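Local atomic coordinates of acidocalcisomal pyrophosphatase (Trypanosoma cruzi, PDB entry 5CUV), a protein that probably hydrolyses inorganic diphosphate to phosphate with the help of magnesium ions. Residues P220-N225 and V313-I318; P274-S279 and D293-I298; I300-F305 and H336-C341. One frame throughout, in Å; residues are numbered along the deposited sequence.

Contact 1. Residues P220-N225 and V313-I318; sequences PMNRYN and VKVLGI. With MLT (D-malate), chain C.
The carboxamide of Asn222 meets the backbone of Val315 through two hydrogen bonds that use both ends of the group. Asn222 ND2 donates to Val315 O at 2.8 Å, in the plane of that carbonyl on a lone pair, and the acceptor lies almost within the amide plane of Asn222 itself. In return Val315 N reaches Asn222 OD1 at 2.9 Å, tilted from the carbonyl plane. Two bonds to one residue fix the rotation of the amide; its CG stands anti to the backbone N (chi1 -166°), which carries the group across to 313-318. The flank of Lys314 adds a lateral contact, CG to Asn222 ND2.

Two residues after Asn222, Tyr224 pairs with Val313 as an antiparallel hydrogen-bonded pair, with Tyr224 N to Val313 O at 2.8 Å and Val313 N to Tyr224 O at 2.6 Å. Over one face of the Tyr224 ring sits Val315 CG2, 3.8 Å from the centroid and 29° off the normal, a CH-pi contact. Met392 of helix 388-412 touches Tyr224, and Ala391 and Ile395 touch Val315.

The segment 220-225 also binds D-malate: Asn222 N donates to its O2 at 2.8 Å, and Arg223 NH1 to its O3 at 3.0 Å with a bent N-H...O angle of 137°. The Lys314 chain passes the ligand too, CE 3.6 Å from malate O4, with NZ held by Cys341 O and Leu344 O. The amide of Asn222 thus extends the pairing of strands 224-228 and 310-323 in the pyrophosphatase sheet, while its backbone N serves the D-malate pocket.

Contact 2. Residues P274-S279 and D293-I298; sequences PQTWES and DPIDAI
The backbones come closest at Trp277 and Pro294, whose CA atoms lie 4.5 Å apart, and Glu278 N donates to Asp293 O at 3.0 Å with an N-H...O angle of 169°. One residue further along 293-298, Pro294 CA makes a CA-H...O contact of 3.4 Å with Thr276 O.

A side chain supplies the second conventional hydrogen bond. Thr276 OG1 accepts from Ile295 N at 3.0 Å, and the same hydroxyl is hydrogen-bonded to Leu273 O, which can only accept, so OG1 donates there. Its torsion (chi1 59°) sets OG1 toward Ile295 N, where it takes up that bond, and CG2 of Ile295 comes within 3.6 Å of Thr276 OG1.

Glu278 bends at chi2 (-70°), which brings its carboxylate obliquely across CG1 and CD1 of Ile295: OE2 is 3.8 Å from CD1, a contact with hydrocarbon. Trp329 of strand 326-335 touches both of these side chains, and Val394 of helix 388-412 packs on Ile295. Glu278 OE2 also has a weak hydrogen bond with Ser398 OG.

Asp296, directly after Ile295, binds magnesium together with Asp291 and Asp328, and Glu278 comes within about 4 Å of Asp291, side chain to side chain. The buried Glu278 carboxylate therefore probably adds negative potential beside the metal site, while the bonds at Asp293 and Ile295 lie just before Asp296 and probably help to position it.

Contact 3. Residues I300-F305 and H336-C341; sequences IGMTQF and HNDPIC. With MLT (D-malate), chain C.
Asp338 meets Met302 across this contact, and the segment that carries it begins at His336. That residue turns its ring edge to the D-malate, CE1 lying 3.2 Å from the ligand O4, near the ring plane. Its NE2 is hydrogen-bonded to Asn222 O.

Two residues on comes Asp338. Its CG is anti to the backbone N (chi1 -167°), directing the carboxylate to Gly301 and Met302, where OD1 accepts from Met302 N at 2.8 Å. The donor approaches on the syn side, 31° out of the carboxylate plane, and OD1 is also 3.1 Å from Gly301 CA. The other oxygen, OD2, accepts from Ile340 N at 3.2 Å on its anti side, forming an Asx turn within the type I turn from Asp338 to Cys341. One carboxylate thus ties the turn to the neighbouring loop.

Pro339 follows: the end of the Met302 chain, a selenomethionine here, comes up with SE and CE against CD and CG of the proline ring, SE 3.9 Å from Pro339 CD. Met302 also packs on Met302 of the third subunit, as does Ile340.

The contact joins the loop after strand 296-299 to the loop after strand 326-335, two parallel neighbours in the sheet, with helix 350-353 beside them touching Ile300 and Ile340.

Contacts 1 and 2 reach the mixed sheet of the pyrophosphatase domain, and contact 3 joins loops that follow two of its strands. The segments come along the chain as 220-225, 274-279, 293-298, 300-305, 313-318 and 336-341, so contact 2 falls between the two segments of contact 1, while contacts 1 and 3 interleave. Centres of contacts 1 and 3 are about 13 Å apart, those of 1 and 2 about 14 Å, and those of 2 and 3 about 21 Å. Contacts 1 and 3 meet each other and share the D-malate. Contact 2 carries a magnesium ligand, and Pro274 packs against Asn225. The pocket and the metal site thus lie on one sheet, and loops at its strand ends reach a neighbouring subunit.

Contact 1. Residues P220-N225 and V313-I318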
loop_
_atom_site.group_PDB
_atom_site.type_symbol
_atom_site.label_atom_id
_atom_site.label_comp_id
_atom_site.label_asym_id
_atom_site.label_seq_id
_atom_site.Cartn_x
_atom_site.Cartn_y
_atom_site.Cartn_z
ATOM N N PRO A 220 -16.641 -9.087 -11.254
ATOM C CA PRO A 220 -17.686 -8.186 -11.756
ATOM C C PRO A 220 -17.239 -6.750 -11.957
ATOM O O PRO A 220 -16.303 -6.328 -11.326
ATOM C CB PRO A 220 -18.798 -8.328 -10.704
ATOM C CG PRO A 220 -18.525 -9.690 -10.096
ATOM C CD PRO A 220 -17.030 -9.679 -9.972
HETATM N N MSE A 221 -17.936 -6.029 -12.826
HETATM C CA MSE A 221 -17.639 -4.641 -13.129
HETATM C C MSE A 221 -18.068 -3.670 -12.041
HETATM O O MSE A 221 -19.213 -3.638 -11.588
HETATM C CB MSE A 221 -18.335 -4.256 -14.433
HETATM C CG MSE A 221 -17.768 -4.954 -15.658
HETATM SE SE MSE A 221 -18.684 -4.556 -17.295
HETATM C CE MSE A 221 -18.062 -2.722 -17.523
ATOM N N ASN A 222 -17.125 -2.864 -11.604
ATOM C CA ASN A 222 -17.442 -1.898 -10.617
ATOM C C ASN A 222 -16.491 -0.749 -10.798
ATOM O O ASN A 222 -15.478 -0.634 -10.118
ATOM C CB ASN A 222 -17.372 -2.482 -9.207
ATOM C CG ASN A 222 -18.042 -1.570 -8.196
ATOM O OD1 ASN A 222 -18.340 -0.397 -8.503
ATOM N ND2 ASN A 222 -18.291 -2.078 -7.007
ATOM N N ARG A 223 -16.867 0.125 -11.718
ATOM C CA ARG A 223 -16.087 1.276 -12.073
ATOM C C ARG A 223 -16.981 2.440 -12.521
ATOM O O ARG A 223 -17.490 2.484 -13.661
ATOM C CB ARG A 223 -15.171 0.878 -13.193
ATOM C CG ARG A 223 -14.021 1.786 -13.296
ATOM C CD ARG A 223 -12.758 0.938 -13.431
ATOM N NE ARG A 223 -11.593 1.792 -13.318
ATOM C CZ ARG A 223 -10.509 1.461 -12.640
ATOM N NH1 ARG A 223 -10.457 0.272 -12.030
ATOM N NH2 ARG A 223 -9.502 2.347 -12.562
ATOM N N TYR A 224 -17.117 3.438 -11.661
ATOM C CA TYR A 224 -17.988 4.536 -12.001
ATOM C C TYR A 224 -17.302 5.875 -11.919
ATOM O O TYR A 224 -16.303 6.013 -11.222
ATOM C CB TYR A 224 -19.182 4.531 -11.037
ATOM C CG TYR A 224 -20.084 3.323 -11.076
ATOM C CD1 TYR A 224 -19.723 2.122 -10.477
ATOM C CD2 TYR A 224 -21.372 3.413 -11.631
ATOM C CE1 TYR A 224 -20.621 1.051 -10.423
ATOM C CE2 TYR A 224 -22.292 2.340 -11.581
ATOM C CZ TYR A 224 -21.909 1.163 -10.985
ATOM O OH TYR A 224 -22.772 0.062 -11.054
ATOM N N ASN A 225 -17.840 6.861 -12.625
ATOM C CA ASN A 225 -17.299 8.190 -12.537
ATOM C C ASN A 225 -18.013 8.936 -11.411
ATOM O O ASN A 225 -19.176 8.726 -11.201
ATOM C CB ASN A 225 -17.463 8.939 -13.858
ATOM C CG ASN A 225 -16.323 8.599 -14.866
ATOM O OD1 ASN A 225 -15.152 8.357 -14.467
ATOM N ND2 ASN A 225 -16.663 8.579 -16.167
ATOM N N VAL A 313 -14.507 5.617 -9.363
ATOM C CA VAL A 313 -14.737 5.047 -8.051
ATOM C C VAL A 313 -15.338 3.651 -8.106
ATOM O O VAL A 313 -15.860 3.182 -9.125
ATOM C CB VAL A 313 -15.657 5.957 -7.208
ATOM C CG1 VAL A 313 -15.024 7.327 -7.015
ATOM C CG2 VAL A 313 -17.027 6.100 -7.922
ATOM N N LYS A 314 -15.257 2.987 -6.970
ATOM C CA LYS A 314 -15.760 1.640 -6.823
ATOM C C LYS A 314 -16.911 1.802 -5.831
ATOM O O LYS A 314 -16.732 2.356 -4.795
ATOM C CB LYS A 314 -14.643 0.751 -6.276
ATOM C CG LYS A 314 -15.086 -0.709 -6.086
ATOM C CD LYS A 314 -14.276 -1.489 -5.034
ATOM C CE LYS A 314 -13.003 -2.044 -5.605
ATOM N NZ LYS A 314 -12.376 -2.965 -4.596
ATOM N N VAL A 315 -18.100 1.351 -6.176
ATOM C CA VAL A 315 -19.314 1.466 -5.347
ATOM C C VAL A 315 -19.309 0.355 -4.293
ATOM O O VAL A 315 -19.189 -0.811 -4.629
ATOM C CB VAL A 315 -20.603 1.293 -6.238
ATOM C CG1 VAL A 315 -21.783 1.217 -5.368
ATOM C CG2 VAL A 315 -20.780 2.461 -7.222
ATOM N N LEU A 316 -19.434 0.723 -3.024
ATOM C CA LEU A 316 -19.418 -0.247 -1.945
ATOM C C LEU A 316 -20.761 -0.480 -1.308
ATOM O O LEU A 316 -20.989 -1.548 -0.774
ATOM C CB LEU A 316 -18.457 0.185 -0.860
ATOM C CG LEU A 316 -17.042 0.329 -1.421
ATOM C CD1 LEU A 316 -16.229 1.266 -0.478
ATOM C CD2 LEU A 316 -16.382 -1.121 -1.659
ATOM N N GLY A 317 -21.646 0.510 -1.319
ATOM C CA GLY A 317 -22.938 0.292 -0.698
ATOM C C GLY A 317 -23.776 1.554 -0.790
ATOM O O GLY A 317 -23.479 2.481 -1.563
ATOM N N ILE A 318 -24.814 1.646 0.028
ATOM C CA ILE A 318 -25.596 2.841 -0.081
ATOM C C ILE A 318 -26.334 2.953 1.211
ATOM O O ILE A 318 -26.564 1.921 1.884
ATOM C CB ILE A 318 -26.530 2.718 -1.303
ATOM C CG1 ILE A 318 -27.090 4.088 -1.699
ATOM C CG2 ILE A 318 -27.583 1.647 -1.043
ATOM C CD1 ILE A 318 -27.812 4.059 -3.111
HETATM C C1 MLT C . -13.619 -2.597 -12.982
HETATM O O1 MLT C . -12.850 -2.354 -13.916
HETATM O O2 MLT C . -14.799 -2.819 -13.218
HETATM C C2 MLT C . -13.111 -2.619 -11.545
HETATM O O3 MLT C . -11.703 -2.359 -11.442
HETATM C C3 MLT C . -13.513 -3.933 -10.837
HETATM C C4 MLT C . -12.950 -3.994 -9.409
HETATM O O4 MLT C . -12.259 -3.101 -8.972
HETATM O O5 MLT C . -13.212 -5.053 -8.627
#

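Contact 2. Residues P274-S279 and D293-I298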
loop_
_atom_site.group_PDB
_atom_site.type_symbol
_atom_site.label_atom_id
_atom_site.label_comp_id
_atom_site.label_asym_id
_atom_site.label_seq_id
_atom_site.Cartn_x
_atom_site.Cartn_y
_atom_site.Cartn_z
ATOM N N PRO A 274 -22.503 11.089 -12.447
ATOM C CA PRO A 274 -23.093 11.639 -13.693
ATOM C C PRO A 274 -24.151 10.715 -14.311
ATOM O O PRO A 274 -24.253 9.544 -13.941
ATOM C CB PRO A 274 -21.864 11.821 -14.597
ATOM C CG PRO A 274 -21.019 10.608 -14.173
ATOM C CD PRO A 274 -21.113 10.642 -12.658
ATOM N N GLN A 275 -24.942 11.254 -15.246
ATOM C CA GLN A 275 -26.010 10.507 -15.947
ATOM C C GLN A 275 -26.971 9.779 -15.069
ATOM O O GLN A 275 -27.302 8.637 -15.381
ATOM C CB GLN A 275 -25.445 9.488 -16.922
ATOM C CG GLN A 275 -24.342 10.131 -17.707
ATOM C CD GLN A 275 -23.815 9.321 -18.866
ATOM O OE1 GLN A 275 -23.662 8.097 -18.786
ATOM N NE2 GLN A 275 -23.510 10.010 -19.931
ATOM N N THR A 276 -27.400 10.409 -13.982
ATOM C CA THR A 276 -28.367 9.795 -13.100
ATOM C C THR A 276 -29.422 10.819 -12.741
ATOM O O THR A 276 -29.202 12.030 -12.848
ATOM C CB THR A 276 -27.741 9.253 -11.800
ATOM O OG1 THR A 276 -27.079 10.299 -11.069
ATOM C CG2 THR A 276 -26.777 8.163 -12.122
ATOM N N TRP A 277 -30.570 10.333 -12.290
ATOM C CA TRP A 277 -31.657 11.234 -11.946
ATOM C C TRP A 277 -32.672 10.601 -10.950
ATOM O O TRP A 277 -33.291 9.565 -11.229
ATOM C CB TRP A 277 -32.303 11.695 -13.259
ATOM C CG TRP A 277 -33.043 12.935 -13.122
ATOM C CD1 TRP A 277 -32.586 14.090 -12.607
ATOM C CD2 TRP A 277 -34.413 13.135 -13.433
ATOM N NE1 TRP A 277 -33.588 15.017 -12.557
ATOM C CE2 TRP A 277 -34.731 14.457 -13.060
ATOM C CE3 TRP A 277 -35.410 12.323 -13.996
ATOM C CZ2 TRP A 277 -36.030 15.014 -13.222
ATOM C CZ3 TRP A 277 -36.717 12.863 -14.175
ATOM C CH2 TRP A 277 -37.014 14.211 -13.780
ATOM N N GLU A 278 -32.776 11.200 -9.762
ATOM C CA GLU A 278 -33.700 10.747 -8.700
ATOM C C GLU A 278 -34.924 11.564 -8.977
ATOM O O GLU A 278 -35.091 12.635 -8.349
ATOM C CB GLU A 278 -33.207 11.189 -7.331
ATOM C CG GLU A 278 -31.892 10.644 -6.992
ATOM C CD GLU A 278 -32.036 9.189 -6.767
ATOM O OE1 GLU A 278 -32.258 8.814 -5.569
ATOM O OE2 GLU A 278 -31.960 8.452 -7.798
ATOM N N SER A 279 -35.779 11.085 -9.887
ATOM C CA SER A 279 -36.935 11.879 -10.291
ATOM C C SER A 279 -37.956 12.073 -9.197
ATOM O O SER A 279 -38.230 11.145 -8.447
ATOM C CB SER A 279 -37.613 11.261 -11.527
ATOM O OG SER A 279 -38.597 12.153 -12.045
ATOM N N ASP A 293 -32.454 15.541 -8.366
ATOM C CA ASP A 293 -31.066 15.821 -8.586
ATOM C C ASP A 293 -30.373 14.519 -8.937
ATOM O O ASP A 293 -30.986 13.454 -8.845
ATOM C CB ASP A 293 -30.467 16.477 -7.348
ATOM C CG ASP A 293 -30.551 17.987 -7.428
ATOM O OD1 ASP A 293 -30.458 18.531 -8.591
ATOM O OD2 ASP A 293 -30.696 18.616 -6.348
ATOM N N PRO A 294 -29.141 14.606 -9.480
ATOM C CA PRO A 294 -28.367 13.408 -9.830
ATOM C C PRO A 294 -28.168 12.737 -8.477
ATOM O O PRO A 294 -28.195 13.395 -7.459
ATOM C CB PRO A 294 -27.054 13.983 -10.346
ATOM C CG PRO A 294 -27.486 15.250 -10.997
ATOM C CD PRO A 294 -28.537 15.827 -10.064
ATOM N N ILE A 295 -27.990 11.432 -8.449
ATOM C CA ILE A 295 -27.791 10.722 -7.189
ATOM C C ILE A 295 -26.502 11.181 -6.492
ATOM O O ILE A 295 -25.490 11.446 -7.123
ATOM C CB ILE A 295 -27.778 9.210 -7.433
ATOM C CG1 ILE A 295 -28.205 8.495 -6.159
ATOM C CG2 ILE A 295 -26.401 8.764 -7.904
ATOM C CD1 ILE A 295 -28.729 7.079 -6.399
ATOM N N ASP A 296 -26.576 11.299 -5.181
ATOM C CA ASP A 296 -25.500 11.779 -4.348
ATOM C C ASP A 296 -24.543 10.707 -3.966
ATOM O O ASP A 296 -24.941 9.547 -3.710
ATOM C CB ASP A 296 -26.062 12.352 -3.080
ATOM C CG ASP A 296 -26.768 13.593 -3.306
ATOM O OD1 ASP A 296 -27.030 13.908 -4.471
ATOM O OD2 ASP A 296 -27.078 14.277 -2.324
ATOM N N ALA A 297 -23.276 11.095 -3.870
ATOM C CA ALA A 297 -22.278 10.109 -3.536
ATOM C C ALA A 297 -21.235 10.629 -2.612
ATOM O O ALA A 297 -20.860 11.801 -2.704
ATOM C CB ALA A 297 -21.634 9.588 -4.816
ATOM N N ILE A 298 -20.765 9.745 -1.737
ATOM C CA ILE A 298 -19.715 10.029 -0.756
ATOM C C ILE A 298 -18.496 9.117 -1.058
ATOM O O ILE A 298 -18.626 7.888 -1.026
ATOM C CB ILE A 298 -20.246 9.721 0.633
ATOM C CG1 ILE A 298 -21.416 10.624 0.946
ATOM C CG2 ILE A 298 -19.225 9.930 1.656
ATOM C CD1 ILE A 298 -22.216 10.117 2.135
#

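Contact 3. Residues I300-F305 and H336-C341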
loop_
_atom_site.group_PDB
_atom_site.type_symbol
_atom_site.label_atom_id
_atom_site.label_comp_id
_atom_site.label_asym_id
_atom_site.label_seq_id
_atom_site.Cartn_x
_atom_site.Cartn_y
_atom_site.Cartn_z
ATOM N N ILE A 300 -14.970 7.683 0.132
ATOM C CA ILE A 300 -14.209 7.549 1.356
ATOM C C ILE A 300 -12.683 7.319 1.357
ATOM O O ILE A 300 -12.122 6.973 2.378
ATOM C CB ILE A 300 -14.893 6.506 2.275
ATOM C CG1 ILE A 300 -14.586 5.091 1.841
ATOM C CG2 ILE A 300 -16.439 6.724 2.247
ATOM C CD1 ILE A 300 -15.487 4.051 2.531
ATOM N N GLY A 301 -11.986 7.580 0.245
ATOM C CA GLY A 301 -10.532 7.424 0.267
ATOM C C GLY A 301 -9.926 8.575 1.054
ATOM O O GLY A 301 -10.615 9.539 1.421
HETATM N N MSE A 302 -8.652 8.524 1.233
HETATM C CA MSE A 302 -7.788 9.441 1.879
HETATM C C MSE A 302 -7.438 10.692 1.276
HETATM O O MSE A 302 -7.142 11.495 1.851
HETATM C CB MSE A 302 -6.509 8.782 2.276
HETATM C CG MSE A 302 -5.488 8.366 1.276
HETATM SE SE MSE A 302 -3.860 7.626 1.630
HETATM C CE MSE A 302 -4.190 6.201 2.661
ATOM N N THR A 303 -7.682 10.827 0.084
ATOM C CA THR A 303 -7.347 11.990 -0.714
ATOM C C THR A 303 -8.516 12.905 -0.962
ATOM O O THR A 303 -9.625 12.438 -1.316
ATOM C CB THR A 303 -6.767 11.635 -2.132
ATOM O OG1 THR A 303 -5.596 10.842 -1.972
ATOM C CG2 THR A 303 -6.377 12.887 -2.890
ATOM N N GLN A 304 -8.243 14.203 -0.836
ATOM C CA GLN A 304 -9.224 15.238 -1.121
ATOM C C GLN A 304 -9.262 15.546 -2.603
ATOM O O GLN A 304 -8.227 15.692 -3.231
ATOM C CB GLN A 304 -8.872 16.523 -0.390
ATOM C CG GLN A 304 -9.699 17.785 -0.720
ATOM C CD GLN A 304 -9.001 19.020 -0.104
ATOM O OE1 GLN A 304 -7.943 19.404 -0.581
ATOM N NE2 GLN A 304 -9.576 19.630 0.952
ATOM N N PHE A 305 -10.451 15.644 -3.161
ATOM C CA PHE A 305 -10.656 16.001 -4.582
ATOM C C PHE A 305 -10.826 17.487 -4.589
ATOM O O PHE A 305 -11.239 18.061 -3.603
ATOM C CB PHE A 305 -11.971 15.456 -5.132
ATOM C CG PHE A 305 -11.900 14.066 -5.617
ATOM C CD1 PHE A 305 -11.354 13.084 -4.856
ATOM C CD2 PHE A 305 -12.395 13.733 -6.880
ATOM C CE1 PHE A 305 -11.283 11.792 -5.308
ATOM C CE2 PHE A 305 -12.328 12.431 -7.353
ATOM C CZ PHE A 305 -11.771 11.463 -6.559
ATOM N N HIS A 336 -10.719 4.369 -7.012
ATOM C CA HIS A 336 -9.869 3.271 -7.465
ATOM C C HIS A 336 -8.373 3.576 -7.247
ATOM O O HIS A 336 -7.511 2.667 -7.192
ATOM C CB HIS A 336 -10.099 2.997 -8.960
ATOM C CG HIS A 336 -11.198 2.016 -9.227
ATOM N ND1 HIS A 336 -11.106 0.687 -8.854
ATOM C CD2 HIS A 336 -12.468 2.201 -9.675
ATOM C CE1 HIS A 336 -12.278 0.101 -9.041
ATOM N NE2 HIS A 336 -13.122 0.999 -9.535
ATOM N N ASN A 337 -8.055 4.857 -7.098
ATOM C CA ASN A 337 -6.675 5.184 -6.846
ATOM C C ASN A 337 -6.246 5.219 -5.366
ATOM O O ASN A 337 -5.096 5.478 -5.050
ATOM C CB ASN A 337 -6.299 6.479 -7.529
ATOM C CG ASN A 337 -4.902 6.390 -8.111
ATOM O OD1 ASN A 337 -4.671 5.594 -9.077
ATOM N ND2 ASN A 337 -3.941 7.151 -7.527
ATOM N N ASP A 338 -7.165 4.945 -4.459
ATOM C CA ASP A 338 -6.810 4.945 -3.051
ATOM C C ASP A 338 -6.010 3.653 -2.764
ATOM O O ASP A 338 -6.270 2.600 -3.368
ATOM C CB ASP A 338 -8.053 4.984 -2.183
ATOM C CG ASP A 338 -7.740 5.293 -0.737
ATOM O OD1 ASP A 338 -7.613 6.494 -0.432
ATOM O OD2 ASP A 338 -7.608 4.348 0.102
ATOM N N PRO A 339 -5.022 3.724 -1.842
ATOM C CA PRO A 339 -4.217 2.542 -1.521
ATOM C C PRO A 339 -4.987 1.341 -0.989
ATOM O O PRO A 339 -4.499 0.240 -1.127
ATOM C CB PRO A 339 -3.213 3.065 -0.504
ATOM C CG PRO A 339 -3.111 4.488 -0.870
ATOM C CD PRO A 339 -4.503 4.907 -1.140
ATOM N N ILE A 340 -6.152 1.523 -0.365
ATOM C CA ILE A 340 -6.859 0.340 0.123
ATOM C C ILE A 340 -8.024 -0.160 -0.741
ATOM O O ILE A 340 -8.628 -1.170 -0.455
ATOM C CB ILE A 340 -7.392 0.494 1.599
ATOM C CG1 ILE A 340 -8.306 1.679 1.733
ATOM C CG2 ILE A 340 -6.271 0.587 2.560
ATOM C CD1 ILE A 340 -9.268 1.438 2.871
ATOM N N CYS A 341 -8.367 0.574 -1.774
ATOM C CA CYS A 341 -9.441 0.176 -2.654
ATOM C C CYS A 341 -9.488 -1.309 -2.953
ATOM O O CYS A 341 -10.518 -1.938 -2.791
ATOM C CB CYS A 341 -9.323 0.915 -3.979
ATOM S SG CYS A 341 -10.657 0.494 -5.046
HETATM C C1 MLT C . -13.619 -2.597 -12.982
HETATM O O1 MLT C . -12.850 -2.354 -13.916
HETATM O O2 MLT C . -14.799 -2.819 -13.218
HETATM C C2 MLT C . -13.111 -2.619 -11.545
HETATM O O3 MLT C . -11.703 -2.359 -11.442
HETATM C C3 MLT C . -13.513 -3.933 -10.837
HETATM C C4 MLT C . -12.950 -3.994 -9.409
HETATM O O4 MLT C . -12.259 -3.101 -8.972
HETATM O O5 MLT C . -13.212 -5.053 -8.627
#